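Local coordinates for protein D-3-phosphoglycerate dehydrogenase (PDB 2EKL) that binds NAD and probably acts as a D-3-phosphoglycerate dehydrogenase of the D-isomer specific 2-hydroxyacid dehydrogenase family, at residues Y216-E220 against K240-Y245. Sequence-based numbering, arbitrary orientation.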
loop_
_atom_site.group_PDB
_atom_site.type_symbol
_atom_site.label_atom_id
_atom_site.label_comp_id
_atom_site.label_asym_id
_atom_site.label_seq_id
_atom_site.Cartn_x
_atom_site.Cartn_y
_atom_site.Cartn_z
ATOM N N TYR A 216 -27.494 2.482 -5.691
ATOM C CA TYR A 216 -28.133 2.777 -4.415
ATOM C C TYR A 216 -28.470 1.597 -3.510
ATOM O O TYR A 216 -28.166 1.628 -2.320
ATOM C CB TYR A 216 -29.378 3.643 -4.633
ATOM C CG TYR A 216 -29.056 5.118 -4.598
ATOM C CD1 TYR A 216 -28.909 5.781 -3.379
ATOM C CD2 TYR A 216 -28.834 5.839 -5.772
ATOM C CE1 TYR A 216 -28.547 7.120 -3.325
ATOM C CE2 TYR A 216 -28.473 7.183 -5.730
ATOM C CZ TYR A 216 -28.329 7.816 -4.505
ATOM O OH TYR A 216 -27.957 9.138 -4.449
ATOM N N PRO A 217 -29.108 0.544 -4.049
ATOM C CA PRO A 217 -29.445 -0.606 -3.201
ATOM C C PRO A 217 -28.211 -1.249 -2.574
ATOM O O PRO A 217 -28.231 -1.655 -1.411
ATOM C CB PRO A 217 -30.159 -1.549 -4.165
ATOM C CG PRO A 217 -30.771 -0.611 -5.172
ATOM C CD PRO A 217 -29.640 0.365 -5.410
ATOM N N GLN A 218 -27.138 -1.337 -3.355
ATOM C CA GLN A 218 -25.893 -1.933 -2.887
ATOM C C GLN A 218 -25.252 -1.081 -1.795
ATOM O O GLN A 218 -24.752 -1.611 -0.806
ATOM C CB GLN A 218 -24.915 -2.110 -4.055
ATOM C CG GLN A 218 -25.352 -3.130 -5.115
ATOM C CD GLN A 218 -26.575 -2.688 -5.906
ATOM O OE1 GLN A 218 -26.639 -1.561 -6.396
ATOM N NE2 GLN A 218 -27.545 -3.582 -6.046
ATOM N N PHE A 219 -25.261 0.236 -1.974
ATOM C CA PHE A 219 -24.695 1.133 -0.970
ATOM C C PHE A 219 -25.463 0.998 0.344
ATOM O O PHE A 219 -24.880 1.053 1.425
ATOM C CB PHE A 219 -24.760 2.588 -1.449
ATOM C CG PHE A 219 -23.572 3.017 -2.266
ATOM C CD1 PHE A 219 -22.331 3.214 -1.664
ATOM C CD2 PHE A 219 -23.689 3.214 -3.636
ATOM C CE1 PHE A 219 -21.223 3.599 -2.415
ATOM C CE2 PHE A 219 -22.584 3.599 -4.403
ATOM C CZ PHE A 219 -21.349 3.791 -3.789
ATOM N N GLU A 220 -26.777 0.826 0.247
ATOM C CA GLU A 220 -27.601 0.697 1.442
ATOM C C GLU A 220 -27.286 -0.597 2.197
ATOM O O GLU A 220 -27.321 -0.633 3.427
ATOM C CB GLU A 220 -29.085 0.736 1.057
ATOM C CG GLU A 220 -30.041 0.932 2.226
ATOM C CD GLU A 220 -29.744 2.192 3.028
ATOM O OE1 GLU A 220 -29.509 3.254 2.414
ATOM O OE2 GLU A 220 -29.749 2.120 4.275
ATOM N N LYS A 240 -22.750 9.486 -8.115
ATOM C CA LYS A 240 -23.619 10.371 -7.362
ATOM C C LYS A 240 -24.085 9.685 -6.079
ATOM O O LYS A 240 -24.171 10.316 -5.028
ATOM C CB LYS A 240 -24.795 10.802 -8.239
ATOM C CG LYS A 240 -24.339 11.656 -9.418
ATOM C CD LYS A 240 -25.457 11.928 -10.420
ATOM C CE LYS A 240 -24.953 12.801 -11.559
ATOM N NZ LYS A 240 -26.012 13.075 -12.567
ATOM N N ALA A 241 -24.366 8.389 -6.162
ATOM C CA ALA A 241 -24.784 7.643 -4.982
ATOM C C ALA A 241 -23.596 7.604 -4.019
ATOM O O ALA A 241 -23.759 7.743 -2.807
ATOM C CB ALA A 241 -25.196 6.222 -5.373
ATOM N N LEU A 242 -22.397 7.421 -4.568
ATOM C CA LEU A 242 -21.184 7.374 -3.754
ATOM C C LEU A 242 -21.013 8.662 -2.956
ATOM O O LEU A 242 -20.789 8.632 -1.749
ATOM C CB LEU A 242 -19.953 7.163 -4.644
ATOM C CG LEU A 242 -18.592 7.215 -3.941
ATOM C CD1 LEU A 242 -18.460 6.060 -2.950
ATOM C CD2 LEU A 242 -17.488 7.152 -4.994
ATOM N N LEU A 243 -21.112 9.800 -3.635
ATOM C CA LEU A 243 -20.963 11.086 -2.966
ATOM C C LEU A 243 -22.003 11.217 -1.857
ATOM O O LEU A 243 -21.712 11.707 -0.767
ATOM C CB LEU A 243 -21.124 12.225 -3.981
ATOM C CG LEU A 243 -21.053 13.656 -3.435
ATOM C CD1 LEU A 243 -19.716 13.898 -2.752
ATOM C CD2 LEU A 243 -21.247 14.636 -4.579
ATOM N N ASP A 244 -23.216 10.762 -2.145
ATOM C CA ASP A 244 -24.316 10.807 -1.190
ATOM C C ASP A 244 -23.935 10.050 0.080
ATOM O O ASP A 244 -24.049 10.573 1.194
ATOM C CB ASP A 244 -25.563 10.180 -1.828
ATOM C CG ASP A 244 -26.813 10.354 -0.985
ATOM O OD1 ASP A 244 -26.721 10.927 0.122
ATOM O OD2 ASP A 244 -27.894 9.916 -1.436
ATOM N N TYR A 245 -23.469 8.816 -0.090
ATOM C CA TYR A 245 -23.093 7.990 1.044
ATOM C C TYR A 245 -21.809 8.411 1.752
ATOM O O TYR A 245 -21.600 8.064 2.915
ATOM C CB TYR A 245 -23.037 6.524 0.610
ATOM C CG TYR A 245 -24.415 5.912 0.531
ATOM C CD1 TYR A 245 -25.019 5.359 1.663
ATOM C CD2 TYR A 245 -25.145 5.939 -0.655
ATOM C CE1 TYR A 245 -26.319 4.853 1.614
ATOM C CE2 TYR A 245 -26.449 5.436 -0.716
ATOM C CZ TYR A 245 -27.025 4.896 0.423
ATOM O OH TYR A 245 -28.304 4.394 0.370
#
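Two helices of the Rossmann-type NAD-binding domain, 216-221 and 239-247, pack here through an aromatic cluster of Tyr216, Phe219 and Tyr245; the axes of segments 216-220 and 240-245 approach to 10.0 Å, inclined at 28°. Each tyrosine reaches across to a carboxylate of the other helix. Tyr216 OH donates to Asp244 OD2 (3.1 Å), which accepts on its anti lone pair at the ring edge; in the opposite sense, Tyr245 OH gives a short bond of 2.6 Å to Glu220 OE1, tilted somewhat out of the carboxylate plane. Glu220 turns back to this hydroxyl through a bend at chi2 (56°). Ala241 CB sits over one face of the Tyr216 ring, 3.6 Å from its centroid, while Phe219 CB makes a like CH-pi contact over a face of the Tyr245 ring, 3.5 Å from its centroid. The Phe219 and Tyr245 rings lie at only 10° to each other, yet are displaced laterally enough that little of one covers the other. The far end of the Phe219 ring meets Leu242, CE1 to CD1 at 3.7 Å. A leucine in place of Tyr245, lacking hydroxyl and ring, would probably set the Glu220 carboxylate free to turn and loosen the packing under Phe219 CB. Lys248 adds a cation-pi contact to Tyr245, and Lys250 NZ hydrogen-bonds to Phe219 O. Between the two helices in sequence runs strand 226-230; Leu242 and Tyr245 pack helix 239-247 against the adjacent parallel strand 251-256, and Leu243 faces helix 267-274.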